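Local coordinates for spermidine N(1)-acetyltransferase (Thermoplasma acidophilum, PDB 3K9U), which transfers an acetyl group from acetyl-coenzyme A to polyamines such as spermidine, protecting the cell against polyamine toxicity, at residues A[22-27]-A[34-39]; A[48-53]-A[89-94]; A[106-111]-A[139-144]. All coordinates share one frame; numbering follows the deposited sequence.

How the contacts relate
Three contacts follow one another along a single GNAT domain, and each has a segment touching the same acetyl-coenzyme A. Contact 1 joins helices 13-27 and 34-44; contact 2 ties the next helix, 47-59, to strand 86-94 of the central mixed sheet; contact 3 sets helix 103-118 against the loop between helix 132-139 and strand 144-149. Contacts 1 and 2 have centres about 15 Å apart and meet where Ser23 OG lies 2.7 Å from Leu94 O. Contacts 2 and 3, whose centres are about 18 Å apart, touch through leucines of strand 86-94 and helix 103-118. Contacts 1 and 3, with centres about 24 Å apart, do not touch. Strand 86-94 thus links both flanks of the cofactor site.

Contact 1 (A[22-27]-A[34-39]); sequences ESWKWT and EEYIES. With ACO (acetyl coenzyme *a), chain G.
Apolar packing between two nearly antiparallel helices makes this contact, in which Ile37 of 34-39 enters beside Trp24 and Lys25 of 22-27 at the end of helix 13-27. The short axes stay 10.0 Å apart at 160°, and no hydrogen bond passes between the segments. Ile37 CG2 touches the chain of Lys25 at CG (3.9 Å) and lies 4.2 Å from Trp24 CB. This methyl stands anti to the backbone N of Ile37, while CG1 (chi1 -66°) turns beside that N and reaches the indole edge. Tyr36 meets the same indole edge on edge, its CE2 4.2 Å from Trp24 CZ3. Trp24 is buried, its ring also stacked with Trp40 and in touch with Tyr28 and Tyr93, whereas Lys25 runs out extended at the exposed margin. The other side of helix 13-27 serves the cofactor. Thr27 OG1 donates to Ser23 O from above the carbonyl plane, beside the helical bond from Thr27 N to the same oxygen. Thr27 and Ser23 pack against the pantetheine carbons, and Trp26 brings its benzo edge to ACO C7P, 3.6 Å from CZ3. Trp26 NE1 donates to Glu97 O of the second subunit. Such a helix pair, helix 13-27 lining the pantetheine arm and helix 34-44 packing on its side turned from the cofactor, fits the variable helical region after the first strand of the GNAT fold.

Contact 2 (A[48-53]-A[89-94]); sequences EKLLNE and LLRLYL. With ACO (acetyl coenzyme *a), chain G.
The acetyl-CoA-binding strand of the GNAT fold, 89-94, is joined here to helix segment 48-53 by a salt bridge at a classic beta bulge, where Leu90 and Arg91 both face Glu79. Arg91 NH1 gives Glu53 OE1 a weak hydrogen bond of 3.1 Å at 148°. The carboxylate meets the guanidinium at its edge through one oxygen, with the two planes turned 72° apart, so the pairing is single rather than a two-pronged one. Glu53 reaches it with an extended chain; Arg91 is bent at chi2 and chi3, which carries its head to the helix. Leu50 lays CD2 against the same guanidinium edge, 4.1 Å from NH2. The strongest partner of the head is Glu79, which takes NE in a salt bridge, and NH2 hydrogen-bonds Tyr45 OH; together with Glu53 these limit its rotation. Backbone groups of Leu92 and Leu94 hold the cofactor. Leu92 O accepts from ACO N4P at 2.7 Å, Leu94 N donates to ACO O9P at 3.0 Å, and Leu92 N makes a weak bond of 3.2 Å to the acetyl oxygen, ACO O. Pantetheine pairs with the strand, in beta-like fashion, where 86-94 and the parallel strand 122-128 splay apart, a GNAT hallmark, and the Leu92 N-H would be expected to polarise the thioester carbonyl. Tyr93 CD1 approaches ACO C6P at 3.6 Å. Around this core, Leu50 packs on Leu13 and Ile17 of helix 13-27, Arg91 lies on Phe77 of strand 73-83, and Leu92 and Leu94 face Leu107 of helix 103-118.

Contact 3 (A[106-111]-A[139-144]); sequences TLLLEA and YKNGFK. With ACO (acetyl coenzyme *a), chain G.
Leu108 CD2, on the helix that follows the cofactor-binding strand in the GNAT fold, meets the loop 139-144 at two residues. It lies 3.7 Å from Asn141 CB, the two side chains running past each other in opposite directions, and 4.2 Å from Phe143 CE1, coming at the edge of the phenyl ring. Leu108 has CG anti to its backbone N (chi1 -173°), which directs the branch toward the loop, and no hydrogen bond joins the segments. The polar end of Asn141 is held elsewhere: OD1 accepts from Lys105 NZ, one turn back on helix 103-118, and ND2 donates to Phe137 O. The Asn141 amide therefore bridges helix 103-118 and the last turn of helix 132-139, while CB of the same residue faces Leu108. One layer out, Phe143 lies on Cys123 and Leu125 of strand 122-128 and meets Tyr138 edge-to-face; Tyr138 is the probable proton donor, inferred from relatives. Leu108 packs in turn on Leu89 of strand 86-94, while Leu107 covers Leu92 and Leu94. The loop opens with a type I beta turn, Tyr139 to Gly142. Gly142 takes a positive phi (88°), which a residue without a side chain adopts easily, and by similarity it may matter in polyamine acetylation. From the same turn the extended side chain of Lys140 reaches the phosphorylated ribose of acetyl-CoA. There its NZ donates to three oxygens: ACO O3B at 2.9 Å, the phosphate oxygen O9A at 2.8 Å and the ribose hydroxyl oxygen O2B at 2.6 Å.

Contact 1 (A[22-27]-A[34-39])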
# COMPACT_ATOMS: atom_id res chain seq x y z
N GLU A 22 9.45 -8.31 -4.47
CA GLU A 22 8.93 -6.98 -4.14
C GLU A 22 8.24 -7.00 -2.80
O GLU A 22 8.34 -6.08 -2.02
CB GLU A 22 7.94 -6.47 -5.21
CG GLU A 22 8.61 -6.02 -6.50
CD GLU A 22 7.61 -5.39 -7.47
OE1 GLU A 22 7.46 -5.95 -8.58
OE2 GLU A 22 6.97 -4.36 -7.11
N SER A 23 7.53 -8.09 -2.52
CA SER A 23 6.80 -8.17 -1.26
C SER A 23 7.77 -8.28 -0.07
O SER A 23 7.59 -7.61 0.95
CB SER A 23 5.82 -9.32 -1.29
OG SER A 23 4.85 -9.18 -0.28
N TRP A 24 8.82 -9.06 -0.22
CA TRP A 24 9.76 -9.26 0.89
C TRP A 24 10.50 -7.94 1.17
O TRP A 24 10.67 -7.57 2.32
CB TRP A 24 10.78 -10.39 0.59
CG TRP A 24 10.47 -11.67 1.27
CD1 TRP A 24 9.46 -12.53 0.97
CD2 TRP A 24 11.17 -12.24 2.39
NE1 TRP A 24 9.47 -13.60 1.85
CE2 TRP A 24 10.51 -13.44 2.73
CE3 TRP A 24 12.27 -11.83 3.15
CZ2 TRP A 24 10.94 -14.26 3.79
CZ3 TRP A 24 12.70 -12.64 4.22
CH2 TRP A 24 12.04 -13.84 4.53
N LYS A 25 10.93 -7.23 0.13
CA LYS A 25 11.71 -5.99 0.34
C LYS A 25 10.86 -4.93 1.04
O LYS A 25 11.36 -4.14 1.88
CB LYS A 25 12.26 -5.43 -0.97
CG LYS A 25 13.42 -6.23 -1.57
CD LYS A 25 13.87 -5.54 -2.84
CE LYS A 25 15.15 -6.10 -3.40
NZ LYS A 25 15.37 -5.61 -4.81
N TRP A 26 9.58 -4.91 0.69
CA TRP A 26 8.65 -3.96 1.28
C TRP A 26 8.22 -4.40 2.70
O TRP A 26 8.35 -3.62 3.61
CB TRP A 26 7.42 -3.81 0.39
CG TRP A 26 6.35 -2.90 0.99
CD1 TRP A 26 6.37 -1.52 1.01
CD2 TRP A 26 5.12 -3.29 1.62
NE1 TRP A 26 5.21 -1.04 1.59
CE2 TRP A 26 4.45 -2.10 2.00
CE3 TRP A 26 4.51 -4.52 1.87
CZ2 TRP A 26 3.20 -2.12 2.60
CZ3 TRP A 26 3.26 -4.53 2.51
CH2 TRP A 26 2.63 -3.33 2.85
N THR A 27 7.75 -5.64 2.87
CA THR A 27 7.27 -6.12 4.17
C THR A 27 8.33 -6.17 5.27
O THR A 27 8.04 -5.94 6.42
CB THR A 27 6.74 -7.55 4.10
OG1 THR A 27 5.99 -7.75 2.90
CG2 THR A 27 5.85 -7.83 5.32
N GLU A 34 19.04 -5.64 4.47
CA GLU A 34 19.04 -5.81 3.02
C GLU A 34 19.67 -7.11 2.55
O GLU A 34 19.14 -7.76 1.65
CB GLU A 34 19.73 -4.64 2.33
CG GLU A 34 18.75 -3.74 1.58
CD GLU A 34 19.10 -2.27 1.70
OE1 GLU A 34 20.30 -1.94 1.47
OE2 GLU A 34 18.18 -1.48 2.03
N GLU A 35 20.80 -7.49 3.14
CA GLU A 35 21.52 -8.67 2.70
C GLU A 35 20.72 -9.96 2.97
O GLU A 35 20.67 -10.86 2.11
CB GLU A 35 22.89 -8.77 3.36
CG GLU A 35 23.81 -7.58 3.08
CD GLU A 35 23.96 -6.61 4.27
OE1 GLU A 35 23.02 -6.43 5.06
OE2 GLU A 35 25.05 -6.04 4.41
N TYR A 36 20.15 -10.05 4.18
CA TYR A 36 19.31 -11.17 4.57
C TYR A 36 18.19 -11.36 3.56
O TYR A 36 17.92 -12.47 3.11
CB TYR A 36 18.69 -10.94 5.97
CG TYR A 36 17.97 -12.15 6.53
CD1 TYR A 36 18.62 -13.05 7.37
CD2 TYR A 36 16.65 -12.40 6.22
CE1 TYR A 36 17.96 -14.17 7.91
CE2 TYR A 36 15.97 -13.51 6.74
CZ TYR A 36 16.63 -14.39 7.59
OH TYR A 36 15.95 -15.48 8.07
N ILE A 37 17.55 -10.25 3.20
CA ILE A 37 16.42 -10.26 2.26
C ILE A 37 16.87 -10.75 0.88
O ILE A 37 16.20 -11.61 0.31
CB ILE A 37 15.72 -8.86 2.16
CG1 ILE A 37 15.06 -8.52 3.51
CG2 ILE A 37 14.71 -8.85 1.02
CD1 ILE A 37 14.58 -7.08 3.67
N GLU A 38 18.00 -10.24 0.38
CA GLU A 38 18.51 -10.66 -0.93
C GLU A 38 18.97 -12.12 -0.91
O GLU A 38 18.72 -12.85 -1.85
CB GLU A 38 19.66 -9.77 -1.42
CG GLU A 38 19.92 -9.83 -2.98
CD GLU A 38 21.04 -10.83 -3.45
OE1 GLU A 38 21.87 -11.27 -2.62
OE2 GLU A 38 21.12 -11.16 -4.67
N SER A 39 19.61 -12.56 0.17
CA SER A 39 19.99 -13.97 0.29
C SER A 39 18.74 -14.84 0.30
O SER A 39 18.69 -15.87 -0.38
CB SER A 39 20.87 -14.24 1.52
OG SER A 39 22.18 -13.68 1.34
N1A ACO G . -0.49 -1.27 5.36
C2A ACO G . -0.80 -1.59 6.64
N3A ACO G . -1.63 -2.61 6.94
C4A ACO G . -2.16 -3.40 5.99
C5A ACO G . -1.83 -3.08 4.60
C6A ACO G . -0.93 -1.95 4.32
N6A ACO G . -0.59 -1.60 3.06
N7A ACO G . -2.46 -3.97 3.85
C8A ACO G . -3.15 -4.77 4.68
N9A ACO G . -2.96 -4.46 5.97
C1B ACO G . -3.62 -5.17 7.11
C2B ACO G . -4.42 -4.26 8.05
O2B ACO G . -4.52 -4.83 9.38
C3B ACO G . -5.78 -4.20 7.43
O3B ACO G . -6.79 -3.88 8.40
P3B ACO G . -7.22 -2.31 8.53
O7A ACO G . -8.11 -2.14 7.36
O8A ACO G . -5.91 -1.55 8.45
O9A ACO G . -7.88 -2.33 9.90
C4B ACO G . -5.93 -5.56 6.75
O4B ACO G . -4.60 -6.08 6.62
C5B ACO G . -6.58 -5.49 5.39
O5B ACO G . -7.09 -6.77 4.99
P1A ACO G . -6.92 -7.29 3.47
O1A ACO G . -7.24 -6.17 2.49
O2A ACO G . -7.64 -8.60 3.31
O3A ACO G . -5.32 -7.55 3.48
P2A ACO G . -4.45 -7.82 2.13
O4A ACO G . -3.47 -6.68 2.04
O5A ACO G . -5.37 -8.17 0.96
O6A ACO G . -3.66 -9.14 2.50
CBP ACO G . -1.48 -9.54 3.41
CCP ACO G . -2.94 -9.26 3.73
CDP ACO G . -0.72 -9.75 4.70
CEP ACO G . -1.44 -10.83 2.60
CAP ACO G . -0.88 -8.38 2.59
OAP ACO G . -1.03 -7.12 3.24
C9P ACO G . 0.58 -8.57 2.26
O9P ACO G . 0.89 -9.28 1.32
N8P ACO G . 1.44 -7.97 3.05
C7P ACO G . 2.87 -8.11 2.93
C6P ACO G . 3.40 -9.52 3.10
C5P ACO G . 3.05 -10.19 4.41
O5P ACO G . 3.13 -9.60 5.48
N4P ACO G . 2.71 -11.48 4.34
C3P ACO G . 2.47 -12.29 5.53
C2P ACO G . 3.76 -12.98 5.95
S1P ACO G . 3.49 -14.19 7.22
C ACO G . 3.33 -15.64 6.36
O ACO G . 3.53 -15.64 5.16
CH3 ACO G . 2.98 -16.93 7.08

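Contact 2 (A[48-53]-A[89-94])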
# COMPACT_ATOMS: atom_id res chain seq x y z
N GLU A 48 15.12 -22.89 -9.97
CA GLU A 48 15.09 -24.34 -9.89
C GLU A 48 14.24 -24.78 -8.69
O GLU A 48 13.38 -25.66 -8.82
CB GLU A 48 16.49 -24.92 -9.80
CG GLU A 48 17.27 -24.84 -11.08
CD GLU A 48 17.58 -23.42 -11.50
OE1 GLU A 48 17.79 -22.57 -10.61
OE2 GLU A 48 17.61 -23.15 -12.71
N LYS A 49 14.45 -24.14 -7.56
CA LYS A 49 13.76 -24.49 -6.33
C LYS A 49 12.26 -24.25 -6.46
O LYS A 49 11.48 -25.15 -6.11
CB LYS A 49 14.33 -23.72 -5.15
CG LYS A 49 13.79 -24.17 -3.77
CD LYS A 49 14.70 -23.64 -2.60
CE LYS A 49 14.92 -24.72 -1.52
NZ LYS A 49 15.61 -26.01 -1.99
N LEU A 50 11.86 -23.08 -6.96
CA LEU A 50 10.42 -22.81 -7.17
C LEU A 50 9.74 -23.75 -8.18
O LEU A 50 8.61 -24.19 -7.97
CB LEU A 50 10.16 -21.37 -7.64
CG LEU A 50 10.22 -20.29 -6.60
CD1 LEU A 50 9.95 -18.95 -7.30
CD2 LEU A 50 9.21 -20.58 -5.41
N LEU A 51 10.41 -24.01 -9.29
CA LEU A 51 9.90 -24.95 -10.29
C LEU A 51 9.52 -26.30 -9.65
O LEU A 51 8.43 -26.84 -9.89
CB LEU A 51 10.96 -25.18 -11.37
CG LEU A 51 10.91 -24.28 -12.59
CD1 LEU A 51 12.12 -24.56 -13.56
CD2 LEU A 51 9.54 -24.49 -13.30
N ASN A 52 10.44 -26.84 -8.86
CA ASN A 52 10.22 -28.11 -8.17
C ASN A 52 9.01 -27.99 -7.27
O ASN A 52 8.18 -28.91 -7.24
CB ASN A 52 11.47 -28.52 -7.38
CG ASN A 52 11.34 -29.91 -6.76
OD1 ASN A 52 11.03 -30.90 -7.44
ND2 ASN A 52 11.64 -29.99 -5.47
N GLU A 53 8.88 -26.86 -6.56
CA GLU A 53 7.74 -26.68 -5.65
C GLU A 53 6.42 -26.57 -6.40
O GLU A 53 5.42 -27.15 -5.99
CB GLU A 53 7.91 -25.45 -4.76
CG GLU A 53 8.97 -25.61 -3.66
CD GLU A 53 9.41 -24.25 -3.07
OE1 GLU A 53 9.09 -23.21 -3.67
OE2 GLU A 53 10.08 -24.22 -2.03
N LEU A 89 -0.07 -22.77 7.14
CA LEU A 89 -0.03 -21.67 6.19
C LEU A 89 1.43 -21.22 6.13
O LEU A 89 1.95 -20.63 7.07
CB LEU A 89 -0.95 -20.53 6.63
CG LEU A 89 -1.33 -19.50 5.54
CD1 LEU A 89 -2.44 -18.53 6.05
CD2 LEU A 89 -0.10 -18.71 5.08
N LEU A 90 2.11 -21.56 5.05
CA LEU A 90 3.56 -21.35 5.00
C LEU A 90 3.90 -20.00 4.46
O LEU A 90 4.90 -19.44 4.83
CB LEU A 90 4.25 -22.39 4.11
CG LEU A 90 4.13 -23.85 4.56
CD1 LEU A 90 4.58 -24.76 3.39
CD2 LEU A 90 4.95 -24.12 5.85
N ARG A 91 3.06 -19.48 3.57
CA ARG A 91 3.46 -18.38 2.69
C ARG A 91 2.24 -17.60 2.17
O ARG A 91 1.31 -18.20 1.63
CB ARG A 91 4.19 -19.02 1.49
CG ARG A 91 5.50 -18.42 1.15
CD ARG A 91 6.63 -19.43 0.96
NE ARG A 91 6.45 -20.53 -0.00
CZ ARG A 91 7.18 -20.75 -1.11
NH1 ARG A 91 6.97 -21.85 -1.82
NH2 ARG A 91 8.10 -19.89 -1.55
N LEU A 92 2.26 -16.28 2.31
CA LEU A 92 1.23 -15.42 1.73
C LEU A 92 1.76 -14.03 1.50
O LEU A 92 1.99 -13.29 2.46
CB LEU A 92 -0.00 -15.35 2.65
CG LEU A 92 -1.16 -14.44 2.29
CD1 LEU A 92 -1.64 -14.78 0.93
CD2 LEU A 92 -2.29 -14.60 3.30
N TYR A 93 1.92 -13.69 0.23
CA TYR A 93 2.57 -12.45 -0.15
C TYR A 93 1.89 -11.85 -1.38
O TYR A 93 1.64 -12.56 -2.34
CB TYR A 93 4.07 -12.70 -0.46
CG TYR A 93 4.88 -13.06 0.75
CD1 TYR A 93 5.37 -12.08 1.61
CD2 TYR A 93 5.14 -14.39 1.07
CE1 TYR A 93 6.09 -12.41 2.73
CE2 TYR A 93 5.87 -14.73 2.20
CZ TYR A 93 6.35 -13.73 3.02
OH TYR A 93 7.07 -14.05 4.14
N LEU A 94 1.60 -10.55 -1.32
CA LEU A 94 1.12 -9.77 -2.45
C LEU A 94 2.15 -8.69 -2.80
O LEU A 94 2.91 -8.25 -1.91
CB LEU A 94 -0.15 -9.02 -2.08
CG LEU A 94 -1.28 -9.84 -1.47
CD1 LEU A 94 -2.52 -8.94 -1.12
CD2 LEU A 94 -1.63 -10.99 -2.41
N1A ACO G . -0.49 -1.27 5.36
C2A ACO G . -0.80 -1.59 6.64
N3A ACO G . -1.63 -2.61 6.94
C4A ACO G . -2.16 -3.40 5.99
C5A ACO G . -1.83 -3.08 4.60
C6A ACO G . -0.93 -1.95 4.32
N6A ACO G . -0.59 -1.60 3.06
N7A ACO G . -2.46 -3.97 3.85
C8A ACO G . -3.15 -4.77 4.68
N9A ACO G . -2.96 -4.46 5.97
C1B ACO G . -3.62 -5.17 7.11
C2B ACO G . -4.42 -4.26 8.05
O2B ACO G . -4.52 -4.83 9.38
C3B ACO G . -5.78 -4.20 7.43
O3B ACO G . -6.79 -3.88 8.40
P3B ACO G . -7.22 -2.31 8.53
O7A ACO G . -8.11 -2.14 7.36
O8A ACO G . -5.91 -1.55 8.45
O9A ACO G . -7.88 -2.33 9.90
C4B ACO G . -5.93 -5.56 6.75
O4B ACO G . -4.60 -6.08 6.62
C5B ACO G . -6.58 -5.49 5.39
O5B ACO G . -7.09 -6.77 4.99
P1A ACO G . -6.92 -7.29 3.47
O1A ACO G . -7.24 -6.17 2.49
O2A ACO G . -7.64 -8.60 3.31
O3A ACO G . -5.32 -7.55 3.48
P2A ACO G . -4.45 -7.82 2.13
O4A ACO G . -3.47 -6.68 2.04
O5A ACO G . -5.37 -8.17 0.96
O6A ACO G . -3.66 -9.14 2.50
CBP ACO G . -1.48 -9.54 3.41
CCP ACO G . -2.94 -9.26 3.73
CDP ACO G . -0.72 -9.75 4.70
CEP ACO G . -1.44 -10.83 2.60
CAP ACO G . -0.88 -8.38 2.59
OAP ACO G . -1.03 -7.12 3.24
C9P ACO G . 0.58 -8.57 2.26
O9P ACO G . 0.89 -9.28 1.32
N8P ACO G . 1.44 -7.97 3.05
C7P ACO G . 2.87 -8.11 2.93
C6P ACO G . 3.40 -9.52 3.10
C5P ACO G . 3.05 -10.19 4.41
O5P ACO G . 3.13 -9.60 5.48
N4P ACO G . 2.71 -11.48 4.34
C3P ACO G . 2.47 -12.29 5.53
C2P ACO G . 3.76 -12.98 5.95
S1P ACO G . 3.49 -14.19 7.22
C ACO G . 3.33 -15.64 6.36
O ACO G . 3.53 -15.64 5.16
CH3 ACO G . 2.98 -16.93 7.08

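Contact 3 (A[106-111]-A[139-144])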
# COMPACT_ATOMS: atom_id res chain seq x y z
N THR A 106 -9.05 -13.00 0.05
CA THR A 106 -9.59 -13.87 -0.97
C THR A 106 -8.75 -15.12 -1.13
O THR A 106 -9.29 -16.21 -1.22
CB THR A 106 -9.69 -13.15 -2.30
OG1 THR A 106 -10.48 -11.98 -2.11
CG2 THR A 106 -10.36 -14.04 -3.37
N LEU A 107 -7.43 -14.96 -1.12
CA LEU A 107 -6.54 -16.11 -1.16
C LEU A 107 -6.79 -17.01 0.05
O LEU A 107 -6.99 -18.22 -0.11
CB LEU A 107 -5.06 -15.67 -1.21
CG LEU A 107 -4.55 -15.31 -2.60
CD1 LEU A 107 -3.23 -14.51 -2.54
CD2 LEU A 107 -4.37 -16.54 -3.43
N LEU A 108 -6.83 -16.43 1.25
CA LEU A 108 -7.16 -17.20 2.46
C LEU A 108 -8.50 -17.91 2.38
O LEU A 108 -8.63 -19.08 2.77
CB LEU A 108 -7.17 -16.31 3.68
CG LEU A 108 -7.32 -17.00 5.05
CD1 LEU A 108 -6.18 -18.02 5.33
CD2 LEU A 108 -7.38 -15.93 6.14
N LEU A 109 -9.51 -17.22 1.86
CA LEU A 109 -10.83 -17.83 1.76
C LEU A 109 -10.88 -19.02 0.78
O LEU A 109 -11.59 -19.99 1.02
CB LEU A 109 -11.91 -16.80 1.45
CG LEU A 109 -12.28 -15.93 2.68
CD1 LEU A 109 -13.10 -14.70 2.27
CD2 LEU A 109 -13.04 -16.78 3.75
N GLU A 110 -10.10 -18.95 -0.30
CA GLU A 110 -10.04 -20.04 -1.26
C GLU A 110 -9.35 -21.24 -0.64
O GLU A 110 -9.81 -22.38 -0.79
CB GLU A 110 -9.29 -19.63 -2.54
CG GLU A 110 -10.13 -18.78 -3.47
CD GLU A 110 -11.38 -19.51 -3.94
OE1 GLU A 110 -11.28 -20.62 -4.53
OE2 GLU A 110 -12.46 -18.96 -3.70
N ALA A 111 -8.26 -20.99 0.06
CA ALA A 111 -7.59 -22.06 0.79
C ALA A 111 -8.55 -22.71 1.78
O ALA A 111 -8.69 -23.92 1.78
CB ALA A 111 -6.34 -21.56 1.52
N TYR A 139 -5.00 -11.66 12.73
CA TYR A 139 -5.91 -11.53 13.86
C TYR A 139 -7.27 -11.05 13.42
O TYR A 139 -8.26 -11.37 14.07
CB TYR A 139 -5.33 -10.79 15.10
CG TYR A 139 -5.20 -9.24 15.15
CD1 TYR A 139 -3.93 -8.64 15.34
CD2 TYR A 139 -6.31 -8.39 15.13
CE1 TYR A 139 -3.78 -7.22 15.43
CE2 TYR A 139 -6.16 -6.97 15.23
CZ TYR A 139 -4.88 -6.40 15.36
OH TYR A 139 -4.71 -5.02 15.47
N LYS A 140 -7.33 -10.33 12.30
CA LYS A 140 -8.61 -9.87 11.75
C LYS A 140 -9.29 -10.97 10.92
O LYS A 140 -10.41 -10.81 10.50
CB LYS A 140 -8.40 -8.62 10.90
CG LYS A 140 -8.20 -7.35 11.75
CD LYS A 140 -7.41 -6.29 10.99
CE LYS A 140 -6.87 -5.21 11.96
NZ LYS A 140 -6.13 -4.08 11.24
N ASN A 141 -8.61 -12.08 10.68
CA ASN A 141 -9.20 -13.22 10.01
C ASN A 141 -9.29 -14.46 10.90
O ASN A 141 -9.23 -15.59 10.41
CB ASN A 141 -8.42 -13.49 8.72
CG ASN A 141 -8.78 -12.51 7.65
OD1 ASN A 141 -9.80 -12.66 7.00
ND2 ASN A 141 -8.00 -11.45 7.52
N GLY A 142 -9.44 -14.23 12.20
CA GLY A 142 -9.75 -15.29 13.16
C GLY A 142 -8.56 -16.05 13.76
O GLY A 142 -8.77 -16.97 14.53
N PHE A 143 -7.32 -15.68 13.42
CA PHE A 143 -6.16 -16.34 14.02
C PHE A 143 -5.86 -15.74 15.39
O PHE A 143 -5.98 -14.52 15.58
CB PHE A 143 -4.92 -16.24 13.12
CG PHE A 143 -4.96 -17.16 11.92
CD1 PHE A 143 -5.63 -16.76 10.75
CD2 PHE A 143 -4.33 -18.41 11.94
CE1 PHE A 143 -5.67 -17.60 9.63
CE2 PHE A 143 -4.37 -19.24 10.81
CZ PHE A 143 -5.05 -18.84 9.67
N LYS A 144 -5.45 -16.62 16.31
CA LYS A 144 -5.08 -16.29 17.69
C LYS A 144 -3.64 -16.69 17.96
O LYS A 144 -3.18 -17.70 17.41
CB LYS A 144 -5.94 -17.04 18.65
CG LYS A 144 -7.40 -16.96 18.35
CD LYS A 144 -7.93 -15.56 18.59
CE LYS A 144 -9.45 -15.59 18.63
NZ LYS A 144 -9.94 -16.69 19.54
N1A ACO G . -0.49 -1.27 5.36
C2A ACO G . -0.80 -1.59 6.64
N3A ACO G . -1.63 -2.61 6.94
C4A ACO G . -2.16 -3.40 5.99
C5A ACO G . -1.83 -3.08 4.60
C6A ACO G . -0.93 -1.95 4.32
N6A ACO G . -0.59 -1.60 3.06
N7A ACO G . -2.46 -3.97 3.85
C8A ACO G . -3.15 -4.77 4.68
N9A ACO G . -2.96 -4.46 5.97
C1B ACO G . -3.62 -5.17 7.11
C2B ACO G . -4.42 -4.26 8.05
O2B ACO G . -4.52 -4.83 9.38
C3B ACO G . -5.78 -4.20 7.43
O3B ACO G . -6.79 -3.88 8.40
P3B ACO G . -7.22 -2.31 8.53
O7A ACO G . -8.11 -2.14 7.36
O8A ACO G . -5.91 -1.55 8.45
O9A ACO G . -7.88 -2.33 9.90
C4B ACO G . -5.93 -5.56 6.75
O4B ACO G . -4.60 -6.08 6.62
C5B ACO G . -6.58 -5.49 5.39
O5B ACO G . -7.09 -6.77 4.99
P1A ACO G . -6.92 -7.29 3.47
O1A ACO G . -7.24 -6.17 2.49
O2A ACO G . -7.64 -8.60 3.31
O3A ACO G . -5.32 -7.55 3.48
P2A ACO G . -4.45 -7.82 2.13
O4A ACO G . -3.47 -6.68 2.04
O5A ACO G . -5.37 -8.17 0.96
O6A ACO G . -3.66 -9.14 2.50
CBP ACO G . -1.48 -9.54 3.41
CCP ACO G . -2.94 -9.26 3.73
CDP ACO G . -0.72 -9.75 4.70
CEP ACO G . -1.44 -10.83 2.60
CAP ACO G . -0.88 -8.38 2.59
OAP ACO G . -1.03 -7.12 3.24
C9P ACO G . 0.58 -8.57 2.26
O9P ACO G . 0.89 -9.28 1.32
N8P ACO G . 1.44 -7.97 3.05
C7P ACO G . 2.87 -8.11 2.93
C6P ACO G . 3.40 -9.52 3.10
C5P ACO G . 3.05 -10.19 4.41
O5P ACO G . 3.13 -9.60 5.48
N4P ACO G . 2.71 -11.48 4.34
C3P ACO G . 2.47 -12.29 5.53
C2P ACO G . 3.76 -12.98 5.95
S1P ACO G . 3.49 -14.19 7.22
C ACO G . 3.33 -15.64 6.36
O ACO G . 3.53 -15.64 5.16
CH3 ACO G . 2.98 -16.93 7.08